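Local coordinates for protein N-acetylmuramoyl-l-alanine amidase (Bartonella henselae, PDB 3NE8) that probably cleaves the amide bond between N-acetylmuramic acid and L-alanine in peptidoglycan, as a zinc-dependent amidase of the cell-wall-remodelling kind needed for bacterial cell division, at residues Y97-E102 with E143-S148; S148-N153 with R221-Y226; N154-L159 with N168-Y173; D74-I79 with E225-I230. All coordinates share one frame; numbering follows the deposited sequence. Where two conformers were deposited one is given.

Contact 1: Y97-E102 with E143-S148; sequences YTISDE and ETHAFS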
# COMPACT_ATOMS: atom_id res chain seq x y z
N TYR A 97 -3.69 11.59 10.37
CA TYR A 97 -4.78 10.83 10.97
C TYR A 97 -5.63 10.16 9.90
O TYR A 97 -5.93 10.74 8.86
CB TYR A 97 -5.70 11.72 11.82
CG TYR A 97 -5.02 12.35 13.00
CD1 TYR A 97 -5.10 11.77 14.26
CD2 TYR A 97 -4.29 13.53 12.87
CE1 TYR A 97 -4.48 12.36 15.36
CE2 TYR A 97 -3.67 14.11 13.95
CZ TYR A 97 -3.76 13.52 15.20
OH TYR A 97 -3.12 14.09 16.30
N THR A 98 -6.01 8.92 10.18
CA THR A 98 -7.03 8.22 9.41
C THR A 98 -8.24 7.96 10.31
O THR A 98 -8.15 8.17 11.53
CB THR A 98 -6.50 6.89 8.84
OG1 THR A 98 -5.83 6.16 9.87
CG2 THR A 98 -5.52 7.18 7.73
N ILE A 99 -9.35 7.52 9.73
CA ILE A 99 -10.57 7.35 10.51
C ILE A 99 -10.58 6.01 11.24
O ILE A 99 -10.04 5.01 10.76
CB ILE A 99 -11.82 7.49 9.63
CG1 ILE A 99 -13.06 7.74 10.50
CG2 ILE A 99 -12.00 6.26 8.75
CD1 ILE A 99 -14.29 8.15 9.73
N SER A 100 -11.21 6.00 12.41
CA SER A 100 -11.41 4.78 13.19
C SER A 100 -12.48 5.07 14.22
O SER A 100 -12.58 6.20 14.71
CB SER A 100 -10.12 4.40 13.91
OG SER A 100 -10.31 3.23 14.69
N ASP A 101 -13.26 4.06 14.58
CA ASP A 101 -14.26 4.22 15.62
C ASP A 101 -13.56 4.39 16.97
O ASP A 101 -14.02 5.14 17.84
CB ASP A 101 -15.19 3.02 15.66
CG ASP A 101 -16.23 3.05 14.56
OD1 ASP A 101 -16.45 4.13 13.97
OD2 ASP A 101 -16.84 1.99 14.28
N GLU A 102 -12.45 3.69 17.13
CA GLU A 102 -11.67 3.69 18.36
C GLU A 102 -10.37 4.47 18.15
O GLU A 102 -9.58 4.14 17.25
CB GLU A 102 -11.36 2.25 18.77
CG GLU A 102 -10.82 2.08 20.17
CD GLU A 102 -10.78 0.62 20.60
OE1 GLU A 102 -10.97 0.34 21.80
OE2 GLU A 102 -10.56 -0.25 19.73
N GLU A 143 -12.03 -1.31 1.44
CA GLU A 143 -11.09 -1.01 0.38
C GLU A 143 -10.58 0.43 0.49
O GLU A 143 -9.38 0.70 0.41
CB GLU A 143 -11.79 -1.21 -0.96
CG GLU A 143 -10.88 -1.26 -2.14
CD GLU A 143 -11.65 -1.38 -3.43
OE1 GLU A 143 -12.79 -0.87 -3.49
OE2 GLU A 143 -11.12 -2.00 -4.38
N THR A 144 -11.50 1.36 0.68
CA THR A 144 -11.14 2.76 0.87
C THR A 144 -10.18 2.93 2.03
O THR A 144 -9.20 3.68 1.94
CB THR A 144 -12.40 3.60 1.09
OG1 THR A 144 -13.17 3.58 -0.12
CG2 THR A 144 -12.07 5.04 1.47
N HIS A 145 -10.44 2.23 3.12
CA HIS A 145 -9.60 2.37 4.30
C HIS A 145 -8.18 1.88 4.03
O HIS A 145 -7.21 2.48 4.49
CB HIS A 145 -10.22 1.64 5.48
CG HIS A 145 -9.65 2.06 6.79
ND1 HIS A 145 -9.13 1.16 7.70
CD2 HIS A 145 -9.49 3.29 7.33
CE1 HIS A 145 -8.68 1.82 8.75
NE2 HIS A 145 -8.89 3.11 8.55
N ALA A 146 -8.05 0.78 3.31
CA ALA A 146 -6.73 0.28 2.94
C ALA A 146 -5.94 1.36 2.20
O ALA A 146 -4.76 1.56 2.46
CB ALA A 146 -6.84 -0.98 2.09
N PHE A 147 -6.61 2.08 1.30
CA PHE A 147 -5.96 3.16 0.57
C PHE A 147 -5.61 4.33 1.48
O PHE A 147 -4.52 4.89 1.37
CB PHE A 147 -6.84 3.64 -0.59
CG PHE A 147 -6.87 2.69 -1.75
CD1 PHE A 147 -5.69 2.18 -2.28
CD2 PHE A 147 -8.07 2.32 -2.34
CE1 PHE A 147 -5.72 1.31 -3.36
CE2 PHE A 147 -8.11 1.46 -3.42
CZ PHE A 147 -6.93 0.95 -3.93
N SER A 148 -6.51 4.70 2.39
CA SER A 148 -6.22 5.80 3.32
C SER A 148 -4.98 5.51 4.14
O SER A 148 -4.12 6.38 4.34
CB SER A 148 -7.40 6.02 4.26
OG SER A 148 -8.58 6.33 3.52
O HOH W 1 -7.33 4.19 10.81
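His-145 reaches from its helix to strand 94-99 and meets the backbone of Ile-99 with the NE2 corner of its imidazole. With CG anti to the backbone N (chi1 -163°), the ring is carried off the helix toward residues 98 and 99. NE2 lies 3.1 Å from Ile-99 O, a weak hydrogen bond bent to 129° at the hydrogen, because the carbonyl oxygen approaches the ring obliquely. A water takes the place in the ring plane instead, 3.0 Å from His-145 NE2. The same water donates to Ile-99 O at 2.8 Å and lies 2.6 Å from Thr-98 OG1, so one molecule ties the imidazole to two successive residues. The other nitrogen, ND1, is hydrogen-bonded to the backbone N of Met-231 of the second subunit; partners at both nitrogens should restrict the rotation of the ring.

Apolar contacts flank this polar centre. Ile-99 CG2 comes to 4.1 Å from His-145 CD2, the two side chains crossing at a slant, while the far end of the isoleucine leads away from the helix. One helical turn on from His-145, Ser-148 O lies 3.8 Å from Thr-98 CG2, which also packs against the serine CB. Thr-98 OG1 is turned to His-171, and Ser-148 OG to the backbone N of Ser-186.

The strand runs nearly antiparallel to the helix segment, at 174°, with axes 9.1 Å apart. Helix 135-161 thus lies along strand 94-99, which sits in the mixed sheet between strands 186-190 and 170-174.

Contact 2: S148-N153 with R221-Y226; sequences SINFAN and RQFAEY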
# COMPACT_ATOMS: atom_id res chain seq x y z
N SER A 148 -6.51 4.70 2.39
CA SER A 148 -6.22 5.80 3.32
C SER A 148 -4.98 5.51 4.14
O SER A 148 -4.12 6.38 4.34
CB SER A 148 -7.40 6.02 4.26
OG SER A 148 -8.58 6.33 3.52
N ILE A 149 -4.89 4.29 4.66
CA ILE A 149 -3.76 3.83 5.46
C ILE A 149 -2.46 3.87 4.64
O ILE A 149 -1.41 4.32 5.11
CB ILE A 149 -4.00 2.37 5.97
CG1 ILE A 149 -5.16 2.30 6.98
CG2 ILE A 149 -2.74 1.79 6.60
CD1 ILE A 149 -4.91 3.09 8.26
N ASN A 150 -2.54 3.35 3.42
CA ASN A 150 -1.39 3.34 2.54
C ASN A 150 -0.87 4.76 2.32
O ASN A 150 0.33 5.02 2.43
CB ASN A 150 -1.74 2.70 1.20
CG ASN A 150 -0.61 2.78 0.21
OD1 ASN A 150 -0.49 3.74 -0.53
ND2 ASN A 150 0.25 1.77 0.20
N PHE A 151 -1.77 5.69 2.02
CA PHE A 151 -1.34 7.05 1.80
C PHE A 151 -0.74 7.66 3.06
O PHE A 151 0.30 8.33 3.01
CB PHE A 151 -2.48 7.91 1.26
CG PHE A 151 -2.06 9.33 0.96
CD1 PHE A 151 -1.12 9.57 -0.03
CD2 PHE A 151 -2.55 10.39 1.70
CE1 PHE A 151 -0.71 10.87 -0.30
CE2 PHE A 151 -2.14 11.69 1.42
CZ PHE A 151 -1.21 11.93 0.42
N ALA A 152 -1.41 7.47 4.20
CA ALA A 152 -0.88 7.99 5.45
C ALA A 152 0.56 7.50 5.68
O ALA A 152 1.44 8.28 6.06
CB ALA A 152 -1.78 7.59 6.63
N ASN A 153 0.78 6.20 5.47
CA ASN A 153 2.10 5.60 5.66
C ASN A 153 3.13 6.23 4.77
O ASN A 153 4.25 6.54 5.20
CB ASN A 153 2.06 4.11 5.34
CG ASN A 153 1.54 3.28 6.48
OD1 ASN A 153 1.46 3.75 7.62
ND2 ASN A 153 1.18 2.03 6.19
N ARG A 221 2.01 11.71 -5.84
CA ARG A 221 2.44 11.13 -7.11
C ARG A 221 2.71 9.63 -6.97
O ARG A 221 2.34 8.83 -7.85
CB ARG A 221 3.68 11.85 -7.63
CG ARG A 221 3.48 13.34 -7.86
CD ARG A 221 2.95 13.64 -9.25
NE ARG A 221 1.64 13.05 -9.50
CZ ARG A 221 1.34 12.36 -10.59
NH1 ARG A 221 2.25 12.17 -11.54
NH2 ARG A 221 0.12 11.85 -10.74
N GLN A 222 3.36 9.23 -5.88
CA GLN A 222 3.64 7.81 -5.66
C GLN A 222 2.34 7.04 -5.46
O GLN A 222 2.17 5.93 -5.97
CB GLN A 222 4.54 7.64 -4.44
CG GLN A 222 5.97 8.11 -4.67
CD GLN A 222 6.85 7.84 -3.47
OE1 GLN A 222 6.42 8.00 -2.33
NE2 GLN A 222 8.08 7.41 -3.72
N PHE A 223 1.41 7.62 -4.72
CA PHE A 223 0.11 7.01 -4.48
C PHE A 223 -0.68 6.86 -5.79
O PHE A 223 -1.30 5.82 -6.03
CB PHE A 223 -0.64 7.85 -3.46
CG PHE A 223 -1.96 7.29 -3.02
CD1 PHE A 223 -2.01 6.12 -2.27
CD2 PHE A 223 -3.13 7.97 -3.29
CE1 PHE A 223 -3.23 5.63 -1.82
CE2 PHE A 223 -4.35 7.48 -2.85
CZ PHE A 223 -4.40 6.31 -2.11
N ALA A 224 -0.62 7.88 -6.64
CA ALA A 224 -1.28 7.83 -7.94
C ALA A 224 -0.71 6.69 -8.78
O ALA A 224 -1.45 5.94 -9.43
CB ALA A 224 -1.12 9.15 -8.67
N GLU A 225 0.61 6.57 -8.81
CA GLU A 225 1.23 5.53 -9.62
C GLU A 225 0.80 4.15 -9.14
O GLU A 225 0.55 3.26 -9.95
CB GLU A 225 2.75 5.68 -9.62
CG GLU A 225 3.22 6.90 -10.39
CD GLU A 225 4.69 7.22 -10.17
OE1 GLU A 225 5.34 6.52 -9.37
OE2 GLU A 225 5.19 8.17 -10.80
N TYR A 226 0.71 3.98 -7.82
CA TYR A 226 0.25 2.74 -7.22
C TYR A 226 -1.21 2.46 -7.59
O TYR A 226 -1.53 1.37 -8.09
CB TYR A 226 0.41 2.83 -5.70
CG TYR A 226 -0.38 1.81 -4.92
CD1 TYR A 226 -0.18 0.45 -5.11
CD2 TYR A 226 -1.31 2.19 -3.98
CE1 TYR A 226 -0.90 -0.49 -4.39
CE2 TYR A 226 -2.02 1.26 -3.26
CZ TYR A 226 -1.82 -0.08 -3.47
OH TYR A 226 -2.55 -0.99 -2.74
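Phe-151 and Phe-223 supply the aromatic part of this helix-to-helix contact. Their rings meet obliquely, with centroids 5.3 Å apart and planes inclined at 55°. Phe-151 CB makes a CH-pi contact over one face of the Phe-223 ring, 4.0 Å from its centroid and displaced toward the rim. Farther out, Phe-151 CD1 packs 3.9 Å from Phe-223 CG, so the first phenylalanine lies across the base of the second. Both have CG anti to the backbone N, which extends each ring from its helix into the shared interface.

The polar part belongs to Asn-150. Its OD1 lies at the edge of the Phe-223 ring and in its plane, 3.3 Å from CD1, where the ring hydrogens present their slight positive charge. The amide also slants across the Tyr-226 ring, CG being 4.0 Å from Tyr-226 CE2, with the two planes 28° apart. A glycerol hydrogen-bonds to Asn-150 OD1, whereas Tyr-226 OH goes to Ala-146 O of the second subunit.

No hydrogen bond joins the two segments. The helices run roughly antiparallel, at 143°, with axes 10.3 Å apart, and Phe-151 and Phe-223 both rest on Leu-77 of strand 77-82. Helices 135-161 and 206-227 lie side by side on one face of the mixed sheet, as expected of the alpha/beta fold of this N-acetylmuramoyl-L-alanine amidase family.

Contact 3: N154-L159 with N168-Y173; sequences NVVSNL and NNPHRY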
# COMPACT_ATOMS: atom_id res chain seq x y z
N ASN A 154 2.77 6.43 3.51
CA ASN A 154 3.71 7.02 2.58
C ASN A 154 4.04 8.46 2.92
O ASN A 154 5.19 8.89 2.82
CB ASN A 154 3.22 6.91 1.14
CG ASN A 154 4.36 6.91 0.15
OD1 ASN A 154 5.41 6.29 0.39
ND2 ASN A 154 4.18 7.61 -0.96
N VAL A 155 3.03 9.22 3.34
CA VAL A 155 3.25 10.61 3.71
C VAL A 155 4.26 10.70 4.85
O VAL A 155 5.21 11.48 4.78
CB VAL A 155 1.93 11.30 4.10
CG1 VAL A 155 2.22 12.62 4.79
CG2 VAL A 155 1.06 11.54 2.87
N VAL A 156 4.06 9.90 5.88
CA VAL A 156 4.98 9.87 7.01
C VAL A 156 6.39 9.49 6.56
O VAL A 156 7.35 10.15 6.94
CB VAL A 156 4.49 8.88 8.08
CG1 VAL A 156 5.61 8.56 9.07
CG2 VAL A 156 3.25 9.43 8.79
N SER A 157 6.50 8.45 5.74
CA SER A 157 7.80 8.01 5.25
C SER A 157 8.54 9.14 4.53
O SER A 157 9.72 9.37 4.78
CB SER A 157 7.62 6.82 4.31
OG SER A 157 8.87 6.37 3.80
N ASN A 158 7.86 9.83 3.63
CA ASN A 158 8.50 10.88 2.86
C ASN A 158 8.78 12.16 3.65
O ASN A 158 9.78 12.83 3.41
CB ASN A 158 7.72 11.18 1.58
CG ASN A 158 7.87 10.08 0.56
OD1 ASN A 158 8.97 9.55 0.37
ND2 ASN A 158 6.79 9.73 -0.10
N LEU A 159 7.92 12.48 4.61
CA LEU A 159 8.20 13.62 5.48
C LEU A 159 9.50 13.35 6.24
O LEU A 159 10.34 14.24 6.38
CB LEU A 159 7.06 13.89 6.45
CG LEU A 159 5.78 14.45 5.84
CD1 LEU A 159 4.70 14.51 6.90
CD2 LEU A 159 6.04 15.82 5.25
N ASN A 168 5.86 12.06 17.71
CA ASN A 168 5.98 10.66 18.07
C ASN A 168 4.72 9.93 17.62
O ASN A 168 3.63 10.46 17.78
CB ASN A 168 6.14 10.53 19.58
CG ASN A 168 5.98 9.11 20.07
OD1 ASN A 168 6.83 8.26 19.80
ND2 ASN A 168 4.90 8.85 20.79
N ASN A 169 4.87 8.72 17.08
CA ASN A 169 3.71 7.99 16.55
C ASN A 169 2.92 8.85 15.57
O ASN A 169 1.79 9.25 15.85
CB ASN A 169 2.79 7.53 17.69
CG ASN A 169 3.45 6.53 18.61
OD1 ASN A 169 3.17 6.50 19.81
ND2 ASN A 169 4.32 5.71 18.06
N PRO A 170 3.53 9.17 14.42
CA PRO A 170 2.95 10.19 13.54
C PRO A 170 1.76 9.73 12.71
O PRO A 170 1.11 10.59 12.10
CB PRO A 170 4.13 10.56 12.63
CG PRO A 170 4.92 9.31 12.55
CD PRO A 170 4.82 8.68 13.92
N HIS A 171 1.46 8.43 12.67
CA HIS A 171 0.20 7.98 12.11
C HIS A 171 -0.75 7.62 13.24
O HIS A 171 -0.53 6.64 13.95
CB HIS A 171 0.36 6.80 11.15
CG HIS A 171 -0.95 6.25 10.68
ND1 HIS A 171 -1.19 4.90 10.54
CD2 HIS A 171 -2.11 6.87 10.38
CE1 HIS A 171 -2.44 4.72 10.14
NE2 HIS A 171 -3.02 5.90 10.03
N ARG A 172 -1.80 8.43 13.42
CA ARG A 172 -2.79 8.22 14.46
C ARG A 172 -4.17 8.09 13.83
O ARG A 172 -4.33 8.16 12.61
CB ARG A 172 -2.73 9.36 15.48
CG ARG A 172 -1.37 9.47 16.13
CD ARG A 172 -1.31 10.49 17.24
NE ARG A 172 0.05 10.60 17.77
CZ ARG A 172 0.35 11.00 19.00
NH1 ARG A 172 -0.61 11.34 19.85
NH2 ARG A 172 1.62 11.06 19.37
N TYR A 173 -5.19 7.88 14.66
CA TYR A 173 -6.53 7.69 14.13
C TYR A 173 -7.59 7.95 15.19
O TYR A 173 -7.36 7.78 16.39
CB TYR A 173 -6.71 6.31 13.49
CG TYR A 173 -6.13 5.17 14.29
CD1 TYR A 173 -6.87 4.56 15.29
CD2 TYR A 173 -4.85 4.71 14.04
CE1 TYR A 173 -6.34 3.51 16.03
CE2 TYR A 173 -4.31 3.66 14.77
CZ TYR A 173 -5.06 3.07 15.76
OH TYR A 173 -4.53 2.03 16.50
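Val-156 packs against Pro-170 where helix 135-161 passes the outermost strand within this chain, 170-174, of the mixed sheet of the alpha/beta fold; chain reversal after the helix brings the two together. From CB, which is directed toward the strand, the valine divides into two methyl groups, and both reach the proline. CG1, set anti to the backbone N (chi1 165°), meets the ring at Pro-170 CG, 3.6 Å away. The other methyl, CG2, settles along the same ring, 4.1 Å from Pro-170 CB, and comes equally near the proline carbonyl oxygen. The fork therefore spans the ring's CB and CG, the valine and the proline side chains crossing at about a right angle. No hydrogen bond joins the segments: this is a small apolar contact near the surface.

The chain leading into the strand is braced by Arg-172. Its guanidinium lies across the corner at Asn-168 and Asn-169 and uses two N-H groups in its own plane to hold successive backbone carbonyls, while NH1 forms a salt bridge with Asp-105. Of the two backbone bonds, that from NE is 2.9 Å to Asn-169 O; the shorter runs almost straight, at 174°, from Arg-172 NH2 to Asn-168 O over 2.6 Å.

Contact 4: D74-I79 with E225-I230; sequences DADLFI and EYRQKI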
# COMPACT_ATOMS: atom_id res chain seq x y z
N ASP A 74 -15.54 13.22 -7.84
CA ASP A 74 -14.99 11.90 -8.14
C ASP A 74 -13.52 11.82 -7.72
O ASP A 74 -12.67 11.32 -8.45
CB ASP A 74 -15.17 11.53 -9.61
CG ASP A 74 -16.61 11.21 -9.97
OD1 ASP A 74 -17.39 10.86 -9.05
OD2 ASP A 74 -16.97 11.31 -11.15
N ALA A 75 -13.23 12.34 -6.53
CA ALA A 75 -11.86 12.36 -6.03
C ALA A 75 -11.30 10.96 -5.86
O ALA A 75 -12.01 10.05 -5.44
CB ALA A 75 -11.80 13.09 -4.69
N ASP A 76 -10.01 10.81 -6.17
CA ASP A 76 -9.25 9.61 -5.85
C ASP A 76 -8.59 9.69 -4.48
O ASP A 76 -8.10 8.68 -3.96
CB ASP A 76 -8.18 9.38 -6.92
CG ASP A 76 -8.77 9.17 -8.29
OD1 ASP A 76 -9.63 8.26 -8.43
OD2 ASP A 76 -8.38 9.90 -9.23
N LEU A 77 -8.55 10.88 -3.90
CA LEU A 77 -7.89 11.12 -2.63
C LEU A 77 -8.42 12.44 -2.08
O LEU A 77 -8.61 13.40 -2.84
CB LEU A 77 -6.37 11.20 -2.82
CG LEU A 77 -5.52 11.52 -1.58
CD1 LEU A 77 -5.67 10.46 -0.48
CD2 LEU A 77 -4.06 11.68 -1.97
N PHE A 78 -8.63 12.48 -0.77
CA PHE A 78 -9.13 13.65 -0.04
C PHE A 78 -8.19 13.90 1.13
O PHE A 78 -7.90 12.98 1.91
CB PHE A 78 -10.54 13.36 0.46
CG PHE A 78 -11.13 14.46 1.31
CD1 PHE A 78 -11.59 15.63 0.73
CD2 PHE A 78 -11.23 14.31 2.68
CE1 PHE A 78 -12.16 16.64 1.51
CE2 PHE A 78 -11.78 15.32 3.47
CZ PHE A 78 -12.25 16.49 2.88
N ILE A 79 -7.70 15.13 1.24
CA ILE A 79 -6.77 15.51 2.31
C ILE A 79 -7.32 16.73 3.04
O ILE A 79 -7.46 17.80 2.44
CB ILE A 79 -5.37 15.84 1.74
CG1 ILE A 79 -4.81 14.66 0.93
CG2 ILE A 79 -4.43 16.23 2.87
CD1 ILE A 79 -3.50 14.97 0.21
N GLU A 225 0.61 6.57 -8.81
CA GLU A 225 1.23 5.53 -9.62
C GLU A 225 0.80 4.15 -9.14
O GLU A 225 0.55 3.26 -9.95
CB GLU A 225 2.75 5.68 -9.62
CG GLU A 225 3.22 6.90 -10.39
CD GLU A 225 4.69 7.22 -10.17
OE1 GLU A 225 5.34 6.52 -9.37
OE2 GLU A 225 5.19 8.17 -10.80
N TYR A 226 0.71 3.98 -7.82
CA TYR A 226 0.25 2.74 -7.22
C TYR A 226 -1.21 2.46 -7.59
O TYR A 226 -1.53 1.37 -8.09
CB TYR A 226 0.41 2.83 -5.70
CG TYR A 226 -0.38 1.81 -4.92
CD1 TYR A 226 -0.18 0.45 -5.11
CD2 TYR A 226 -1.31 2.19 -3.98
CE1 TYR A 226 -0.90 -0.49 -4.39
CE2 TYR A 226 -2.02 1.26 -3.26
CZ TYR A 226 -1.82 -0.08 -3.47
OH TYR A 226 -2.55 -0.99 -2.74
N ARG A 227 -2.08 3.44 -7.38
CA ARG A 227 -3.50 3.28 -7.65
C ARG A 227 -3.75 2.88 -9.10
O ARG A 227 -4.64 2.07 -9.39
CB ARG A 227 -4.26 4.58 -7.35
CG ARG A 227 -4.27 4.96 -5.88
CD ARG A 227 -5.22 4.08 -5.09
NE ARG A 227 -6.58 4.09 -5.63
CZ ARG A 227 -7.48 5.04 -5.39
NH1 ARG A 227 -7.17 6.07 -4.61
NH2 ARG A 227 -8.69 4.95 -5.93
N GLN A 228 -2.97 3.43 -10.01
CA GLN A 228 -3.19 3.18 -11.43
C GLN A 228 -2.72 1.79 -11.90
O GLN A 228 -3.06 1.37 -13.00
CB GLN A 228 -2.62 4.32 -12.26
CG GLN A 228 -3.36 5.63 -11.98
CD GLN A 228 -2.71 6.85 -12.60
OE1 GLN A 228 -3.30 7.94 -12.60
NE2 GLN A 228 -1.50 6.69 -13.12
N LYS A 229 -1.99 1.08 -11.05
CA LYS A 229 -1.57 -0.29 -11.34
C LYS A 229 -2.68 -1.30 -11.06
O LYS A 229 -2.62 -2.44 -11.52
CB LYS A 229 -0.35 -0.67 -10.50
CG LYS A 229 0.97 -0.04 -10.90
CD LYS A 229 2.08 -0.59 -10.02
CE LYS A 229 3.46 -0.20 -10.51
NZ LYS A 229 4.51 -0.95 -9.74
N ILE A 230 -3.70 -0.89 -10.31
CA ILE A 230 -4.71 -1.83 -9.80
C ILE A 230 -5.81 -2.10 -10.83
O ILE A 230 -6.23 -1.20 -11.56
CB ILE A 230 -5.28 -1.32 -8.46
CG1 ILE A 230 -4.12 -1.09 -7.48
CG2 ILE A 230 -6.30 -2.30 -7.90
CD1 ILE A 230 -4.50 -0.39 -6.21
O HOH W 2 -10.92 6.30 -6.91
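Arg-227 donates from NH1 to the backbone carbonyl of Asp-76, with 2.8 Å between Arg-227 NH1 and Asp-76 O and an angle of 144° at the hydrogen. The donor lies in the carbonyl plane, on a lone pair, and the oxygen in turn sits alongside the N-H edge of the guanidinium. A water extends the link to the carboxylate: it donates to Asp-76 OD1 over 2.8 Å and accepts a weak hydrogen bond from Arg-227 NH2. The charged groups themselves stay apart, Asp-76 OD1 being 4.3 Å from Arg-227 NH2 and above the flat of the guanidinium, where no N-H is aimed at it, so their attraction is probably only a general electrostatic one. The other carboxylate oxygen, OD2, accepts from the backbone N of Arg-6.

Direct packing is slight, Asp-76 CB lying 4.2 Å from Arg-227 NH1. The arginine chain folds at chi2 (-74°) and chi3 (-56°), which brings its head round to the carbonyl, and its cation also lies against Phe-147 in a cation-pi contact.

The contact joins the C-terminal part of helix 206-227, near a type I turn from Arg-227 to Ile-230, to the chain leading into strand 77-82, flanked in the sheet by strands 5-11 and 186-190; helix 135-161 contributes Phe-147 alongside.

Helix 135-161 runs through the first three contacts in order, with 143-148 in contact 1, 148-153 in contact 2 and 154-159 in contact 3, their centres about 12 to 14 Å apart. Contacts 1 and 3 lay it against the neighbouring strands 94-99 and 170-174, and contact 2 against helix 206-227. The C-terminal part of that helix serves contact 4, whose centre is about 7 Å from that of contact 2 and which closes a loop enclosing contacts 1 and 3. Thr-98 and His-171 bond contact 1 to contact 3, and Gln-222 joins contacts 2 and 3. The two helices thus form one layer packed on a face of the sheet, and residues from all four contacts touch the second subunit.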